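Local atomic coordinates of ATP-citrate lyase beta-subunit (Chlorobium limicola, PDB entry 6HXJ), a protein that probably catalyses, as part of ATP-citrate lyase, the ATP-driven cleavage of citrate with coenzyme A to oxaloacetate and acetyl-CoA, and is seen with bound coenzyme A. Residues N14-P19 with D180-Q185; V210-R215 with A219-K224; A368-Q373 with I379-R384. All coordinates share one frame; numbering follows the deposited sequence.

Contact 1. Residues N14-P19 with D180-Q185; sequences NKWGIP and DNEDAQ
K15 and W16 both reach E182, and they share one of its oxygens. The indole makes a nearly straight bond. W16 NE1 gives its hydrogen to E182 OE2 at 2.8 Å, with an N-H...O angle of 174°. The oxygen lies at the ring edge, in the indole plane, and uses its anti lone pair. The carboxylate itself is turned 57° from the ring.

The charged interaction is the salt bridge K15 NZ - E182 OE2, at 3.0 Å. K15 comes from the opposite direction to E182, along an extended chain. Its stronger salt bridge goes to D220; the hydrogen bond to E182 is weak. E182 bends at chi2, which turns its carboxylate toward the two donors. Its other oxygen, OE1, is bonded to the indole N-H of W221. The buried carboxylate is thus held through both oxygens, between two tryptophans and a lysine. These donors would be expected to favour its charged form.

N181 packs on the six-membered ring of W16. N181 CB meets W16 CZ2 at 3.2 Å, approaching obliquely. N181 CG lies 3.4 Å from W16 CH2. The two side chains cross at about a right angle, with amide and ring planes 24° apart. The N181 amide donates to the backbone carbonyl of L177 instead.

The contact joins two helix ends. Helix 6-15 stops in a Schellman motif with G17 at C-prime, where G17 N bonds N14 O and I18 N bonds F13 O. Segment 180-185 carries the chain from helix 163-181 into strand 184-195. W16 also rests on L177 and C178 of that helix, and E182 packs against L12 of helix 6-15. Beyond this corner, D180 and Q185 bond to the chain of another protein.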
# COMPACT_ATOMS: atom_id res chain seq x y z
N ASN A 14 54.78 -6.46 39.15
CA ASN A 14 54.74 -7.89 38.89
C ASN A 14 54.57 -8.15 37.41
O ASN A 14 55.36 -8.88 36.82
CB ASN A 14 53.57 -8.47 39.64
CG ASN A 14 53.92 -9.67 40.42
OD1 ASN A 14 54.90 -9.71 41.16
ND2 ASN A 14 53.19 -10.73 40.14
N LYS A 15 53.58 -7.50 36.80
CA LYS A 15 53.29 -7.60 35.38
C LYS A 15 54.54 -7.34 34.51
O LYS A 15 54.79 -8.09 33.57
CB LYS A 15 52.17 -6.61 35.04
CG LYS A 15 51.90 -6.46 33.56
CD LYS A 15 50.53 -5.88 33.34
CE LYS A 15 50.49 -5.15 32.03
NZ LYS A 15 49.17 -4.54 31.78
N TRP A 16 55.31 -6.30 34.82
CA TRP A 16 56.50 -5.96 34.03
C TRP A 16 57.77 -6.56 34.63
O TRP A 16 58.87 -6.09 34.33
CB TRP A 16 56.58 -4.44 33.81
CG TRP A 16 55.43 -3.95 32.99
CD1 TRP A 16 54.21 -3.54 33.45
CD2 TRP A 16 55.31 -4.03 31.56
NE1 TRP A 16 53.37 -3.29 32.39
CE2 TRP A 16 54.01 -3.61 31.22
CE3 TRP A 16 56.19 -4.43 30.54
CZ2 TRP A 16 53.56 -3.59 29.91
CZ3 TRP A 16 55.74 -4.41 29.24
CH2 TRP A 16 54.44 -4.00 28.93
N GLY A 17 57.60 -7.61 35.43
CA GLY A 17 58.71 -8.31 36.06
C GLY A 17 59.61 -7.40 36.87
O GLY A 17 60.78 -7.21 36.52
N ILE A 18 59.07 -6.82 37.95
CA ILE A 18 59.83 -5.95 38.84
C ILE A 18 59.86 -6.62 40.21
O ILE A 18 58.80 -7.00 40.73
CB ILE A 18 59.26 -4.51 38.89
CG1 ILE A 18 59.34 -3.85 37.51
CG2 ILE A 18 59.93 -3.67 39.99
CD1 ILE A 18 58.55 -2.57 37.37
N PRO A 19 61.07 -6.83 40.77
CA PRO A 19 61.18 -7.51 42.07
C PRO A 19 60.31 -6.91 43.15
O PRO A 19 60.48 -5.74 43.48
CB PRO A 19 62.67 -7.38 42.38
CG PRO A 19 63.33 -7.28 41.05
CD PRO A 19 62.40 -6.45 40.25
N ASP A 180 56.35 3.40 30.51
CA ASP A 180 55.93 3.62 29.13
C ASP A 180 54.55 2.99 28.87
O ASP A 180 53.61 3.69 28.45
CB ASP A 180 57.00 3.04 28.17
CG ASP A 180 57.17 3.76 26.84
OD1 ASP A 180 57.23 3.07 25.79
OD2 ASP A 180 57.38 4.99 26.85
N ASN A 181 54.42 1.71 29.22
CA ASN A 181 53.24 0.90 28.98
C ASN A 181 52.05 1.10 29.92
O ASN A 181 50.92 0.76 29.57
CB ASN A 181 53.64 -0.54 28.94
CG ASN A 181 54.33 -0.85 27.62
OD1 ASN A 181 53.68 -1.13 26.61
ND2 ASN A 181 55.66 -0.76 27.56
N GLU A 182 52.28 1.62 31.12
CA GLU A 182 51.16 1.81 32.04
C GLU A 182 50.64 3.25 32.10
O GLU A 182 49.86 3.56 33.00
CB GLU A 182 51.49 1.29 33.47
CG GLU A 182 51.64 -0.22 33.61
CD GLU A 182 50.52 -1.10 33.10
OE1 GLU A 182 49.33 -0.79 33.34
OE2 GLU A 182 50.84 -2.14 32.49
N ASP A 183 51.04 4.12 31.18
CA ASP A 183 50.60 5.52 31.21
C ASP A 183 50.88 6.20 32.58
O ASP A 183 50.05 6.95 33.07
CB ASP A 183 49.10 5.65 30.81
CG ASP A 183 48.86 5.86 29.31
OD1 ASP A 183 49.11 7.01 28.81
OD2 ASP A 183 48.34 4.92 28.65
N ALA A 184 52.03 5.92 33.20
CA ALA A 184 52.35 6.49 34.50
C ALA A 184 52.73 7.94 34.38
O ALA A 184 53.20 8.35 33.34
CB ALA A 184 53.47 5.72 35.19
N GLN A 185 52.56 8.70 35.45
CA GLN A 185 53.00 10.08 35.57
C GLN A 185 54.34 10.03 36.33
O GLN A 185 55.27 10.78 36.04
CB GLN A 185 51.96 10.91 36.32
CG GLN A 185 50.70 11.09 35.48
CD GLN A 185 49.47 11.53 36.25
OE1 GLN A 185 49.32 11.33 37.46
NE2 GLN A 185 48.52 12.09 35.52

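Contact 2. Residues V210-R215 with A219-K224; sequences VDYDAR and ADWDFK
W221 and F223 turn their rings toward V210 and Y212 by different first torsions. W221 has CG anti to its carbonyl carbon (chi1 -79°), and the indole points at segment 210-215. F223 has CG between its backbone N and carbonyl carbon, which places its CZ 3.5 Å above the plane of the W221 ring, toward the rim.

V210 CG2 comes over that same face of W221, with W221 CH2 at 3.8 Å, in a CH-pi contact. D211 O lies in the indole plane, at the edge, 3.6 Å from W221 CH2. The Y212 ring lies within 9° of parallel to the indole but is displaced, with little of one ring over the other. R215 packs obliquely from the other side of the indole plane, its CA 3.7 Å from W221 CE3. H218 stacks on W221.

One hydrogen bond spans the loop. Y212 OH donates to F223 O at 2.7 Å, in the carbonyl plane. It ties the 3-10 segment that begins at Y212 to the chain beyond W221.

The loop follows strand 200-210 and leads toward helix 235-246. V210 and F223 both touch I4 of strand 3-4, the neighbour of 200-210 in the antiparallel sheet.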
# COMPACT_ATOMS: atom_id res chain seq x y z
N VAL A 210 49.43 7.11 38.11
CA VAL A 210 49.11 6.78 36.71
C VAL A 210 48.15 7.80 36.13
O VAL A 210 47.41 8.45 36.86
CB VAL A 210 48.67 5.31 36.44
CG1 VAL A 210 49.83 4.35 36.69
CG2 VAL A 210 47.44 4.91 37.23
N ASP A 211 48.18 7.98 34.82
CA ASP A 211 47.26 8.91 34.16
C ASP A 211 45.88 8.20 33.98
O ASP A 211 45.69 7.45 33.01
CB ASP A 211 47.89 9.43 32.85
CG ASP A 211 46.95 10.20 31.92
OD1 ASP A 211 45.93 10.76 32.41
OD2 ASP A 211 47.27 10.29 30.71
N TYR A 212 44.95 8.40 34.94
CA TYR A 212 43.65 7.70 34.97
C TYR A 212 42.74 7.96 33.78
O TYR A 212 41.90 7.11 33.51
CB TYR A 212 42.88 7.89 36.29
CG TYR A 212 42.03 6.69 36.66
CD1 TYR A 212 42.61 5.45 36.92
CD2 TYR A 212 40.65 6.79 36.73
CE1 TYR A 212 41.83 4.34 37.23
CE2 TYR A 212 39.85 5.69 37.05
CZ TYR A 212 40.45 4.47 37.31
OH TYR A 212 39.67 3.38 37.62
N ASP A 213 42.92 9.06 33.03
CA ASP A 213 42.15 9.36 31.81
C ASP A 213 42.37 8.30 30.73
O ASP A 213 41.53 8.12 29.84
CB ASP A 213 42.60 10.72 31.24
CG ASP A 213 42.29 11.92 32.11
OD1 ASP A 213 41.10 12.09 32.49
OD2 ASP A 213 43.22 12.74 32.35
N ALA A 214 43.50 7.59 30.84
CA ALA A 214 43.97 6.57 29.92
C ALA A 214 43.36 5.23 30.16
O ALA A 214 43.63 4.32 29.39
CB ALA A 214 45.47 6.46 30.04
N ARG A 215 42.53 5.11 31.20
CA ARG A 215 41.93 3.81 31.62
C ARG A 215 41.30 3.02 30.47
O ARG A 215 41.32 1.79 30.55
CB ARG A 215 40.89 4.04 32.72
CG ARG A 215 40.50 2.77 33.46
CD ARG A 215 39.03 2.70 33.83
NE ARG A 215 38.59 1.36 34.20
CZ ARG A 215 37.91 0.54 33.41
NH1 ARG A 215 38.07 -0.77 33.51
NH2 ARG A 215 37.08 1.03 32.51
N ALA A 219 42.40 -2.48 30.25
CA ALA A 219 41.34 -3.36 30.74
C ALA A 219 41.76 -4.11 32.03
O ALA A 219 40.90 -4.64 32.74
CB ALA A 219 40.95 -4.34 29.66
N ASP A 220 43.07 -4.11 32.34
CA ASP A 220 43.62 -4.75 33.53
C ASP A 220 43.63 -3.84 34.77
O ASP A 220 44.04 -4.29 35.84
CB ASP A 220 45.02 -5.32 33.23
CG ASP A 220 46.18 -4.33 33.17
OD1 ASP A 220 46.03 -3.27 32.51
OD2 ASP A 220 47.24 -4.63 33.75
N TRP A 221 43.16 -2.58 34.63
CA TRP A 221 43.12 -1.60 35.71
C TRP A 221 41.91 -1.79 36.60
O TRP A 221 41.01 -0.94 36.63
CB TRP A 221 43.20 -0.17 35.16
CG TRP A 221 44.57 0.32 34.78
CD1 TRP A 221 45.71 -0.43 34.64
CD2 TRP A 221 44.94 1.66 34.45
NE1 TRP A 221 46.76 0.37 34.28
CE2 TRP A 221 46.32 1.66 34.14
CE3 TRP A 221 44.24 2.87 34.40
CZ2 TRP A 221 47.00 2.82 33.77
CZ3 TRP A 221 44.92 4.02 34.03
CH2 TRP A 221 46.29 3.99 33.73
N ASP A 222 41.89 -2.89 37.34
CA ASP A 222 40.82 -3.18 38.30
C ASP A 222 41.12 -2.48 39.63
O ASP A 222 41.38 -3.13 40.64
CB ASP A 222 40.58 -4.70 38.45
CG ASP A 222 41.77 -5.61 38.76
OD1 ASP A 222 42.91 -5.24 38.42
OD2 ASP A 222 41.55 -6.70 39.34
N PHE A 223 41.15 -1.13 39.62
CA PHE A 223 41.41 -0.26 40.77
C PHE A 223 40.89 1.16 40.51
O PHE A 223 40.71 1.56 39.35
CB PHE A 223 42.91 -0.20 41.14
CG PHE A 223 43.84 0.33 40.07
CD1 PHE A 223 43.99 1.70 39.86
CD2 PHE A 223 44.56 -0.54 39.26
CE1 PHE A 223 44.81 2.19 38.84
CE2 PHE A 223 45.41 -0.05 38.27
CZ PHE A 223 45.54 1.31 38.07
N LYS A 224 40.70 1.94 41.58
CA LYS A 224 40.25 3.33 41.54
C LYS A 224 41.35 4.20 42.16
O LYS A 224 42.13 3.70 42.98
CB LYS A 224 38.93 3.50 42.31
CG LYS A 224 37.67 3.23 41.47
CD LYS A 224 36.42 3.02 42.33
CE LYS A 224 35.40 2.13 41.64
NZ LYS A 224 34.27 1.76 42.54

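Contact 3. Residues A368-Q373 with I379-R384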
# COMPACT_ATOMS: atom_id res chain seq x y z
N ALA A 368 14.95 35.11 35.53
CA ALA A 368 14.35 34.01 36.28
C ALA A 368 14.87 33.97 37.72
O ALA A 368 14.08 33.77 38.65
CB ALA A 368 14.63 32.70 35.57
N ILE A 369 16.16 34.22 37.92
CA ILE A 369 16.78 34.23 39.24
C ILE A 369 16.38 35.49 40.09
O ILE A 369 16.22 35.37 41.30
CB ILE A 369 18.32 34.00 39.09
CG1 ILE A 369 18.99 33.50 40.41
CG2 ILE A 369 19.10 35.16 38.51
CD1 ILE A 369 19.14 32.00 40.61
N LYS A 370 16.20 36.66 39.45
CA LYS A 370 15.80 37.90 40.12
C LYS A 370 14.31 37.84 40.50
O LYS A 370 13.89 38.54 41.42
CB LYS A 370 16.15 39.15 39.29
CG LYS A 370 16.33 40.41 40.14
CD LYS A 370 17.11 41.53 39.43
CE LYS A 370 17.37 42.73 40.32
NZ LYS A 370 18.34 42.45 41.41
N GLN A 371 13.51 36.97 39.84
CA GLN A 371 12.11 36.77 40.21
C GLN A 371 12.08 36.15 41.60
O GLN A 371 11.21 36.52 42.38
CB GLN A 371 11.40 35.85 39.22
CG GLN A 371 9.94 35.56 39.53
CD GLN A 371 9.35 34.56 38.56
OE1 GLN A 371 9.92 33.51 38.27
NE2 GLN A 371 8.15 34.85 38.08
N LEU A 372 13.05 35.27 41.91
CA LEU A 372 13.14 34.66 43.24
C LEU A 372 13.09 35.67 44.39
O LEU A 372 12.89 35.26 45.53
CB LEU A 372 14.34 33.73 43.40
CG LEU A 372 14.21 32.33 42.81
CD1 LEU A 372 15.55 31.62 42.87
CD2 LEU A 372 13.22 31.49 43.58
N GLN A 373 13.19 36.99 44.11
CA GLN A 373 13.00 38.06 45.09
C GLN A 373 11.54 38.13 45.58
O GLN A 373 11.32 38.45 46.75
CB GLN A 373 13.38 39.44 44.51
CG GLN A 373 14.87 39.76 44.52
CD GLN A 373 15.30 40.97 43.71
OE1 GLN A 373 16.44 41.02 43.24
NE2 GLN A 373 14.45 41.98 43.54
N ILE A 379 18.08 37.73 47.62
CA ILE A 379 18.92 37.51 46.45
C ILE A 379 19.28 38.82 45.71
O ILE A 379 18.39 39.60 45.34
CB ILE A 379 18.26 36.42 45.51
CG1 ILE A 379 19.18 36.02 44.34
CG2 ILE A 379 16.85 36.80 45.02
CD1 ILE A 379 18.86 34.67 43.74
N HIS A 380 20.60 39.04 45.51
CA HIS A 380 21.18 40.16 44.75
C HIS A 380 21.76 39.57 43.47
O HIS A 380 22.61 38.67 43.53
CB HIS A 380 22.25 40.93 45.56
CG HIS A 380 21.75 41.43 46.89
ND1 HIS A 380 21.74 40.62 48.02
CD2 HIS A 380 21.21 42.63 47.21
CE1 HIS A 380 21.21 41.35 48.98
NE2 HIS A 380 20.88 42.57 48.55
N VAL A 381 21.22 39.99 42.31
CA VAL A 381 21.66 39.46 41.02
C VAL A 381 22.23 40.61 40.18
O VAL A 381 21.61 41.67 39.99
CB VAL A 381 20.66 38.51 40.26
CG1 VAL A 381 19.39 38.21 41.04
CG2 VAL A 381 20.37 38.94 38.81
N TYR A 382 23.47 40.38 39.71
CA TYR A 382 24.27 41.29 38.91
C TYR A 382 24.62 40.66 37.56
O TYR A 382 24.65 39.43 37.41
CB TYR A 382 25.55 41.72 39.66
CG TYR A 382 25.29 42.26 41.05
CD1 TYR A 382 25.02 43.61 41.26
CD2 TYR A 382 25.31 41.42 42.16
CE1 TYR A 382 24.78 44.11 42.53
CE2 TYR A 382 25.06 41.91 43.44
CZ TYR A 382 24.79 43.26 43.62
OH TYR A 382 24.53 43.73 44.89
N ASP A 383 24.89 41.52 36.59
CA ASP A 383 25.29 41.12 35.26
C ASP A 383 26.81 41.33 35.12
O ASP A 383 27.48 41.71 36.09
CB ASP A 383 24.51 41.95 34.23
CG ASP A 383 24.79 43.45 34.28
OD1 ASP A 383 24.65 44.05 35.37
OD2 ASP A 383 25.15 44.03 33.22
N ARG A 384 27.35 41.09 33.91
CA ARG A 384 28.75 41.23 33.52
C ARG A 384 29.42 42.57 33.91
O ARG A 384 30.63 42.58 34.13
CB ARG A 384 28.89 41.02 32.01
CG ARG A 384 27.95 41.89 31.19
CD ARG A 384 27.55 41.18 29.94
NE ARG A 384 28.70 41.11 29.07
CZ ARG A 384 28.97 40.10 28.27
NH1 ARG A 384 28.15 39.06 28.21
NH2 ARG A 384 30.06 40.12 27.53
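The amide of Q373 is the flat group of this contact, and it meets I379 at its oxygen end. K370 NZ donates to Q373 OE1 at 3.0 Å, in the carbonyl plane, with a C=O...N angle of 147°. Q373 OE1 also lies 3.2 Å from I379 O, but both are acceptors and do not bond. The bend at chi4 (69°) of K370 brings its ammonium round to the amide.

The rest is aliphatic. Q373 CG sits 3.6 Å from I379 CG2, the side chains crossing at about a right angle. I379 CD1 meets I369 CG1 at 3.5 Å. I369 CG2 and V381 CG1 are 4.0 Å apart, and K370 CB lies 3.8 Å from V381 CG1.

An alanine in place of Q373 removes the amide and CG, which would probably leave the K370 ammonium without this mate and free to turn, and open a gap beside I379 CG2.

Helix 362-371 lies against strand 378-382, the last two elements of a beta-alpha-beta unit. I369 also packs on F332 and I336 of helix 328-344. Helix and strand are thus held across the contact by aliphatic packing, and the polar K370-Q373 bond stays within its own segment.

Contacts 1, 2 and 3 follow one another along the chain. Contacts 1 and 2 adjoin, with centres 12 Å apart, in the ATP-grasp part of the chain. The K15-D220 salt bridge links them, and D183 O probably accepts from D211 N at 2.8 Å. Strands 184-195 and 200-210, neighbours in one antiparallel sheet, run from and into these corners. Contact 3 belongs to the citrate-binding part, on the opposite side of the chain's centre. Its centre is about 54 Å from that of contact 1 and 43 Å from that of contact 2. Within this chain, its strand 378-382 is an outermost strand of the mixed sheet. Contacts 1 and 2 thus form one neighbourhood of the N-terminal part, and contact 3 belongs to the other part.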